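Local coordinates for proto-oncogene vav (Homo sapiens, PDB 6NEW), which probably acts as a guanine nucleotide exchange factor for Rho-family GTPases such as Rac, and carries DH, PH and zinc-binding C1 domains, at residues Met209-Gln214 against Gln379-Gly384; Lys256-Glu261 against Gly327-Phe332; His296-Arg301 against Phe317-Asp322. One frame throughout, in Å; residues are numbered along the deposited sequence. Where two conformers were deposited one is given.

Contact 1: residues Met209-Gln214 against Gln379-Gly384; sequences MRDLAQ and QMLLRG
Asp211 reaches out from its helix and is held by Arg383 through one carboxylate oxygen and by the backbone of Leu381 through the other. Arg383 turns the side of its guanidinium, NE and NH2, to the acid, and both nitrogens converge on the single atom OD1. In this salt bridge Arg383 NH2 lies 2.8 Å from Asp211 OD1, which sits almost exactly in the guanidinium plane. The carboxylate is turned 80° from that plane, so this is not the flat two-oxygen pairing: NE meets OD1 nearly along its C-O direction, and NH2 comes from above the carboxylate plane. Asp211 OD2 accepts the Leu381 N-H at 2.9 Å with its syn lone pair, in a nearly straight bond of 166°, and also has a salt bridge to Lys120. Two positive groups would probably favour the ionised acid. The Asp211 chi1 of -166°, with CG opposite the backbone N, swings the carboxylate out toward the loop. Residues 209-214 of helix 196-235 are part of the RhoGEF (DH) domain, and the contact sets the C1 domain on this helix; the loop belongs to the zinc-binding module, where Leu381 O is hydrogen-bonded to the zinc ligand His400. Near the acid, Gln214 lays OE1 over a face of the Arg383 guanidinium, 3.2 Å from NH1, but the angle is too poor for a hydrogen bond; the amide is inclined to the guanidinium. Met380 lies against the carboxylate with CB, 3.7 Å from Asp211 OD1, and with SD near OD2, before the methyl end turns away. Leu381 crosses the acid at about a right angle, its CB 3.4 Å from Asp211 OD2.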
# COMPACT_ATOMS: atom_id res chain seq x y z
N MET A 209 -8.33 -13.58 1.79
CA MET A 209 -7.87 -13.21 0.45
C MET A 209 -8.17 -11.76 0.10
O MET A 209 -7.45 -11.20 -0.73
CB MET A 209 -8.39 -14.19 -0.62
CG MET A 209 -7.80 -15.60 -0.50
SD MET A 209 -6.00 -15.70 -0.66
CE MET A 209 -5.51 -15.92 0.98
N ARG A 210 -9.19 -11.13 0.73
CA ARG A 210 -9.52 -9.70 0.53
C ARG A 210 -8.47 -8.86 1.29
O ARG A 210 -8.04 -7.81 0.80
CB ARG A 210 -10.92 -9.37 1.07
CG ARG A 210 -12.06 -9.70 0.13
CD ARG A 210 -13.39 -9.38 0.79
NE ARG A 210 -14.52 -9.64 -0.11
CZ ARG A 210 -15.80 -9.61 0.25
NH1 ARG A 210 -16.13 -9.34 1.51
NH2 ARG A 210 -16.75 -9.85 -0.63
N ASP A 211 -8.07 -9.34 2.49
CA ASP A 211 -7.06 -8.74 3.36
C ASP A 211 -5.72 -8.72 2.64
O ASP A 211 -5.08 -7.66 2.58
CB ASP A 211 -6.96 -9.51 4.70
CG ASP A 211 -6.20 -8.78 5.79
OD1 ASP A 211 -6.24 -7.54 5.81
OD2 ASP A 211 -5.60 -9.45 6.65
N LEU A 212 -5.34 -9.86 2.05
CA LEU A 212 -4.12 -10.01 1.27
C LEU A 212 -4.10 -9.03 0.09
O LEU A 212 -3.09 -8.36 -0.12
CB LEU A 212 -3.98 -11.45 0.79
CG LEU A 212 -2.82 -11.80 -0.16
CD1 LEU A 212 -1.45 -11.63 0.52
CD2 LEU A 212 -2.97 -13.22 -0.66
N ALA A 213 -5.22 -8.91 -0.65
CA ALA A 213 -5.36 -8.00 -1.78
C ALA A 213 -5.11 -6.55 -1.33
O ALA A 213 -4.38 -5.83 -2.00
CB ALA A 213 -6.75 -8.14 -2.39
N GLN A 214 -5.68 -6.14 -0.15
CA GLN A 214 -5.52 -4.82 0.43
C GLN A 214 -4.07 -4.54 0.82
O GLN A 214 -3.59 -3.45 0.51
CB GLN A 214 -6.44 -4.62 1.64
CG GLN A 214 -7.90 -4.48 1.28
CD GLN A 214 -8.76 -4.34 2.51
OE1 GLN A 214 -8.56 -3.44 3.35
NE2 GLN A 214 -9.77 -5.20 2.64
N GLN A 379 -8.50 -8.74 13.87
CA GLN A 379 -7.57 -9.85 13.59
C GLN A 379 -7.05 -9.83 12.14
O GLN A 379 -6.31 -10.74 11.75
CB GLN A 379 -8.13 -11.25 13.97
CG GLN A 379 -8.97 -11.33 15.27
CD GLN A 379 -8.26 -10.89 16.53
OE1 GLN A 379 -7.08 -11.20 16.76
NE2 GLN A 379 -8.97 -10.18 17.39
N MET A 380 -7.40 -8.79 11.36
CA MET A 380 -6.88 -8.61 10.01
C MET A 380 -5.55 -7.88 10.09
O MET A 380 -5.26 -7.18 11.06
CB MET A 380 -7.87 -7.88 9.08
CG MET A 380 -9.19 -8.62 8.84
SD MET A 380 -9.01 -10.36 8.34
CE MET A 380 -10.42 -11.06 9.21
N LEU A 381 -4.70 -8.10 9.09
CA LEU A 381 -3.36 -7.54 8.99
C LEU A 381 -3.34 -6.02 8.96
O LEU A 381 -4.21 -5.41 8.35
CB LEU A 381 -2.70 -8.02 7.68
CG LEU A 381 -2.21 -9.45 7.62
CD1 LEU A 381 -1.93 -9.86 6.19
CD2 LEU A 381 -0.96 -9.62 8.43
N LEU A 382 -2.27 -5.43 9.52
CA LEU A 382 -2.00 -4.01 9.40
C LEU A 382 -1.30 -3.87 8.05
O LEU A 382 -0.32 -4.55 7.78
CB LEU A 382 -1.19 -3.48 10.59
CG LEU A 382 -2.10 -3.00 11.71
CD1 LEU A 382 -1.50 -3.22 13.04
CD2 LEU A 382 -2.45 -1.57 11.54
N ARG A 383 -1.90 -3.09 7.15
CA ARG A 383 -1.54 -2.95 5.74
C ARG A 383 -0.51 -1.90 5.38
O ARG A 383 -0.65 -0.74 5.74
CB ARG A 383 -2.80 -2.69 4.92
CG ARG A 383 -3.75 -3.85 4.88
CD ARG A 383 -5.15 -3.40 5.18
NE ARG A 383 -5.99 -4.51 5.61
CZ ARG A 383 -7.18 -4.35 6.17
NH1 ARG A 383 -7.68 -3.14 6.36
NH2 ARG A 383 -7.88 -5.42 6.54
N GLY A 384 0.47 -2.32 4.58
CA GLY A 384 1.52 -1.46 4.07
C GLY A 384 2.87 -1.65 4.72
O GLY A 384 3.10 -2.62 5.45

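Contact 2: residues Lys256-Glu261 against Gly327-Phe332; sequences KITSVE and GYELFF
Two neighbouring antiparallel strands of the PH-domain sheet meet here: the end of strand 249-258, the first of the domain, and strand 327-332, the last before helix 335-352. Lys256 pairs with Phe331 and Thr258 with Glu329 as hydrogen-bonded pairs, with Ile257 and Leu330 as the non-hydrogen-bonded pair between them. Lys256 and Phe331 exchange two nearly straight bonds, each 2.9 Å from N to O, while the Thr258 N to Glu329 O bond is longer at 3.2 Å. The Ile257 CA-H points at Glu329 O, adding a weaker link between the ladder's rungs. Side chains alternate between two unlike faces. On the inner one, Ile257 and Leu330 run side by side in the same direction, and their CD1 atoms touch at 3.6 Å. Ile257 chi1 of -173° sends CG1, and with it CD1, across to the partner strand, where CD1 also leans obliquely on CD1 of the Tyr328 ring at 3.6 Å. Phe345 of helix 335-352 covers Leu330, as expected where the C-terminal helix of a PH domain packs on its barrel. On the other face, the aliphatic start of Lys256 lies against Phe331, CB to CB, before the chain leads off to a salt bridge with Asp267. The edge of the Phe331 ring faces Lys256 O, and Lys265 makes a cation-pi contact with that ring. Thr258 meets it obliquely through CG2, 4.0 Å from Phe331 CE1. The other branch of the threonine turns to the acid of the opposite strand: Thr258 OG1 donates to Glu329 OE1 at 3.0 Å, approaching from 38° above the carboxylate plane.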
# COMPACT_ATOMS: atom_id res chain seq x y z
N LYS A 256 1.32 32.72 2.49
CA LYS A 256 1.84 33.89 3.20
C LYS A 256 1.55 33.67 4.67
O LYS A 256 0.56 33.02 5.02
CB LYS A 256 1.24 35.20 2.68
CG LYS A 256 1.79 35.61 1.31
CD LYS A 256 1.08 36.83 0.77
CE LYS A 256 1.46 37.17 -0.65
NZ LYS A 256 2.47 38.26 -0.70
N ILE A 257 2.42 34.15 5.54
CA ILE A 257 2.28 33.86 6.96
C ILE A 257 2.70 35.00 7.89
O ILE A 257 3.65 35.74 7.61
CB ILE A 257 3.07 32.53 7.25
CG1 ILE A 257 2.86 32.01 8.70
CG2 ILE A 257 4.55 32.68 6.91
CD1 ILE A 257 3.19 30.56 8.87
N THR A 258 1.98 35.11 9.02
CA THR A 258 2.30 36.03 10.10
C THR A 258 2.32 35.21 11.40
O THR A 258 1.71 34.15 11.47
CB THR A 258 1.33 37.24 10.19
OG1 THR A 258 0.12 36.85 10.84
CG2 THR A 258 1.02 37.89 8.82
N SER A 259 3.05 35.69 12.41
CA SER A 259 3.12 35.08 13.73
C SER A 259 2.87 36.19 14.78
O SER A 259 2.94 37.37 14.41
CB SER A 259 4.49 34.44 13.93
OG SER A 259 5.49 35.41 14.20
N VAL A 260 2.60 35.84 16.06
CA VAL A 260 2.38 36.81 17.15
C VAL A 260 3.45 37.94 17.12
O VAL A 260 3.09 39.12 17.22
CB VAL A 260 2.26 36.12 18.55
CG1 VAL A 260 2.38 37.11 19.71
CG2 VAL A 260 0.96 35.33 18.67
N GLU A 261 4.72 37.57 16.87
CA GLU A 261 5.88 38.46 16.83
C GLU A 261 6.15 39.13 15.47
O GLU A 261 6.54 40.29 15.45
CB GLU A 261 7.14 37.73 17.32
CG GLU A 261 6.99 37.04 18.67
CD GLU A 261 6.55 35.58 18.65
OE1 GLU A 261 7.00 34.83 17.75
OE2 GLU A 261 5.78 35.18 19.55
N GLY A 327 0.81 31.55 17.62
CA GLY A 327 -0.37 31.66 16.79
C GLY A 327 -0.03 32.20 15.41
O GLY A 327 0.29 33.38 15.26
N TYR A 328 -0.09 31.34 14.40
CA TYR A 328 0.18 31.72 13.01
C TYR A 328 -1.12 32.08 12.30
O TYR A 328 -2.19 31.62 12.71
CB TYR A 328 0.86 30.57 12.24
CG TYR A 328 2.17 30.08 12.83
CD1 TYR A 328 3.38 30.67 12.48
CD2 TYR A 328 2.19 28.99 13.71
CE1 TYR A 328 4.58 30.22 13.02
CE2 TYR A 328 3.39 28.53 14.24
CZ TYR A 328 4.59 29.15 13.91
OH TYR A 328 5.77 28.69 14.42
N GLU A 329 -1.02 32.88 11.24
CA GLU A 329 -2.12 33.26 10.34
C GLU A 329 -1.65 32.80 8.98
O GLU A 329 -0.56 33.17 8.55
CB GLU A 329 -2.34 34.78 10.31
CG GLU A 329 -2.82 35.42 11.61
CD GLU A 329 -3.34 36.83 11.41
OE1 GLU A 329 -2.79 37.55 10.54
OE2 GLU A 329 -4.30 37.22 12.12
N LEU A 330 -2.43 31.94 8.34
CA LEU A 330 -2.04 31.32 7.09
C LEU A 330 -2.90 31.86 5.99
O LEU A 330 -4.12 31.69 6.01
CB LEU A 330 -2.15 29.77 7.22
CG LEU A 330 -0.91 28.96 7.70
CD1 LEU A 330 -0.29 29.53 8.94
CD2 LEU A 330 -1.30 27.55 8.02
N PHE A 331 -2.26 32.53 5.01
CA PHE A 331 -2.97 33.15 3.89
C PHE A 331 -2.72 32.41 2.59
O PHE A 331 -1.57 32.20 2.21
CB PHE A 331 -2.63 34.64 3.73
CG PHE A 331 -2.94 35.51 4.92
CD1 PHE A 331 -2.02 35.66 5.96
CD2 PHE A 331 -4.13 36.24 4.98
CE1 PHE A 331 -2.31 36.47 7.05
CE2 PHE A 331 -4.42 37.06 6.07
CZ PHE A 331 -3.51 37.16 7.11
N PHE A 332 -3.81 32.05 1.91
CA PHE A 332 -3.79 31.36 0.63
C PHE A 332 -4.31 32.30 -0.47
O PHE A 332 -5.08 33.22 -0.17
CB PHE A 332 -4.58 30.03 0.73
CG PHE A 332 -3.93 29.16 1.78
CD1 PHE A 332 -2.79 28.43 1.49
CD2 PHE A 332 -4.39 29.18 3.10
CE1 PHE A 332 -2.13 27.72 2.48
CE2 PHE A 332 -3.72 28.49 4.09
CZ PHE A 332 -2.61 27.73 3.77

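Contact 3: residues His296-Arg301 against Phe317-Asp322; sequences HSFQVR and FLLIED
The Phe298 ring has Glu321 across one of its faces: Glu321 CB sits 4.0 Å from the ring centroid and 24° off the normal, a CH-pi contact, with Glu321 CA above the same ring nearer the rim. The glutamate carboxylate stands almost upright to the ring, 83° between planes. With chi1 of -163° the Glu321 side chain carries CG on past CZ of the ring, and its OE1 accepts from the backbone N-H groups of Gln323 and Ala325 in the following turn. Tyr328 of the neighbouring strand also packs on Phe298. Another flat group, the Arg301 guanidinium, has the Gln299 side chain at its edge; Arg301 NH2 donates to Gln299 OE1 at 2.8 Å, the donor lying above the amide plane, while the bond from NH1 to the same oxygen is weak. These residues point to the exposed side with Leu318 and Ile320. On the other side, Val300 divides its two methyls: CG1 meets Phe317 CD1 obliquely at 3.6 Å, and CG2 touches Leu319 CD1 at 3.8 Å. That leucine methyl also reaches Phe298 CB, giving a continuous apolar row. Helix 335-352 covers its Val300-Phe317 end through Met342 and Phe345. The backbones form an antiparallel ladder: Gln299 exchanges bonds with Ile320, and Arg301 with Leu318, whose N reaches Arg301 O at 2.7 Å. At the other end, past the non-hydrogen-bonded pair Phe298-Glu321, Asp322 N bonds Ser297 O at 2.8 Å. Strand 298-302 is an outermost strand of the sheet, and this two-faced pairing, apolar toward the C-terminal helix, mixed polar and aliphatic on the outer face, belongs to the PH-domain barrel.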
# COMPACT_ATOMS: atom_id res chain seq x y z
N HIS A 296 1.27 18.09 17.13
CA HIS A 296 0.81 17.42 18.36
C HIS A 296 0.22 18.44 19.39
O HIS A 296 -0.60 18.07 20.23
CB HIS A 296 1.94 16.56 19.01
CG HIS A 296 2.34 15.29 18.29
ND1 HIS A 296 3.47 15.23 17.49
CD2 HIS A 296 1.82 14.04 18.38
CE1 HIS A 296 3.57 13.97 17.08
NE2 HIS A 296 2.59 13.23 17.57
N SER A 297 0.62 19.73 19.29
CA SER A 297 0.19 20.81 20.20
C SER A 297 -0.37 22.02 19.45
O SER A 297 -0.32 23.12 19.98
CB SER A 297 1.36 21.29 21.06
OG SER A 297 2.00 20.26 21.79
N PHE A 298 -0.90 21.83 18.24
CA PHE A 298 -1.48 22.92 17.47
C PHE A 298 -2.90 22.61 17.05
O PHE A 298 -3.26 21.47 16.79
CB PHE A 298 -0.62 23.30 16.24
CG PHE A 298 0.55 24.20 16.58
CD1 PHE A 298 1.73 23.67 17.11
CD2 PHE A 298 0.47 25.58 16.40
CE1 PHE A 298 2.80 24.51 17.46
CE2 PHE A 298 1.54 26.42 16.72
CZ PHE A 298 2.70 25.88 17.25
N GLN A 299 -3.72 23.67 17.00
CA GLN A 299 -5.11 23.59 16.58
C GLN A 299 -5.39 24.53 15.40
O GLN A 299 -4.71 25.54 15.20
CB GLN A 299 -6.04 23.91 17.76
CG GLN A 299 -6.16 22.72 18.71
CD GLN A 299 -7.02 22.93 19.93
OE1 GLN A 299 -7.57 24.01 20.16
NE2 GLN A 299 -7.15 21.89 20.74
N VAL A 300 -6.37 24.16 14.59
CA VAL A 300 -6.75 25.00 13.47
C VAL A 300 -8.10 25.65 13.75
O VAL A 300 -9.03 24.97 14.18
CB VAL A 300 -6.69 24.25 12.12
CG1 VAL A 300 -7.41 25.03 11.03
CG2 VAL A 300 -5.26 23.99 11.70
N ARG A 301 -8.18 26.96 13.51
CA ARG A 301 -9.39 27.76 13.68
C ARG A 301 -9.64 28.53 12.41
O ARG A 301 -8.78 29.29 11.97
CB ARG A 301 -9.28 28.74 14.87
CG ARG A 301 -9.20 28.07 16.23
CD ARG A 301 -10.37 27.13 16.50
NE ARG A 301 -10.56 26.95 17.93
CZ ARG A 301 -9.91 26.05 18.68
NH1 ARG A 301 -10.14 25.97 19.98
NH2 ARG A 301 -9.06 25.21 18.11
N PHE A 317 -6.95 31.08 7.75
CA PHE A 317 -7.27 30.27 8.90
C PHE A 317 -6.09 30.42 9.82
O PHE A 317 -4.99 30.82 9.39
CB PHE A 317 -7.62 28.82 8.58
CG PHE A 317 -6.60 27.91 7.96
CD1 PHE A 317 -5.67 27.22 8.75
CD2 PHE A 317 -6.63 27.64 6.59
CE1 PHE A 317 -4.76 26.33 8.17
CE2 PHE A 317 -5.73 26.74 6.02
CZ PHE A 317 -4.78 26.11 6.80
N LEU A 318 -6.32 30.17 11.12
CA LEU A 318 -5.34 30.27 12.19
C LEU A 318 -4.83 28.90 12.58
O LEU A 318 -5.56 27.92 12.53
CB LEU A 318 -5.97 30.95 13.43
CG LEU A 318 -6.77 32.25 13.19
CD1 LEU A 318 -7.75 32.50 14.35
CD2 LEU A 318 -5.83 33.44 13.00
N LEU A 319 -3.56 28.85 12.95
CA LEU A 319 -2.85 27.65 13.40
C LEU A 319 -2.26 28.06 14.74
O LEU A 319 -1.29 28.83 14.80
CB LEU A 319 -1.79 27.22 12.36
CG LEU A 319 -0.89 26.02 12.75
CD1 LEU A 319 -1.68 24.73 12.85
CD2 LEU A 319 0.22 25.83 11.75
N ILE A 320 -2.92 27.67 15.82
CA ILE A 320 -2.58 28.13 17.17
C ILE A 320 -2.06 27.04 18.09
O ILE A 320 -2.67 25.99 18.16
CB ILE A 320 -3.84 28.84 17.80
CG1 ILE A 320 -4.29 30.08 16.98
CG2 ILE A 320 -3.60 29.23 19.28
CD1 ILE A 320 -5.76 30.40 17.16
N GLU A 321 -1.01 27.34 18.88
CA GLU A 321 -0.44 26.41 19.88
C GLU A 321 -1.48 26.30 20.99
O GLU A 321 -1.98 27.33 21.44
CB GLU A 321 0.93 26.89 20.38
CG GLU A 321 1.78 25.83 21.08
CD GLU A 321 1.59 25.68 22.58
OE1 GLU A 321 0.95 26.56 23.21
OE2 GLU A 321 2.10 24.68 23.14
N ASP A 322 -1.86 25.06 21.36
CA ASP A 322 -2.94 24.73 22.31
C ASP A 322 -2.82 25.36 23.72
O ASP A 322 -3.79 25.29 24.48
CB ASP A 322 -3.18 23.20 22.41
CG ASP A 322 -2.00 22.34 22.79
OD1 ASP A 322 -0.97 22.90 23.22
OD2 ASP A 322 -2.11 21.10 22.70

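How the contacts relate
Contacts 2 and 3 share one PH-domain sheet. Strands 327-332 and 315-321 are neighbours in it, joined by backbone bonds such as Tyr328 N to Leu319 O at 2.8 Å, and Phe317 packs against Phe332. Contact 2 is the more buried; contact 3, at the sheet's outer strand, is largely a surface pairing, yet both rely on regular backbone ladders with an apolar face toward helix 335-352. Contact 1 lies apart, its nearest atoms about 17 Å from contact 3 and 28 Å from contact 2. It joins two domains, a helix to an irregular loop, and works through a charged side-chain network instead of strand pairing.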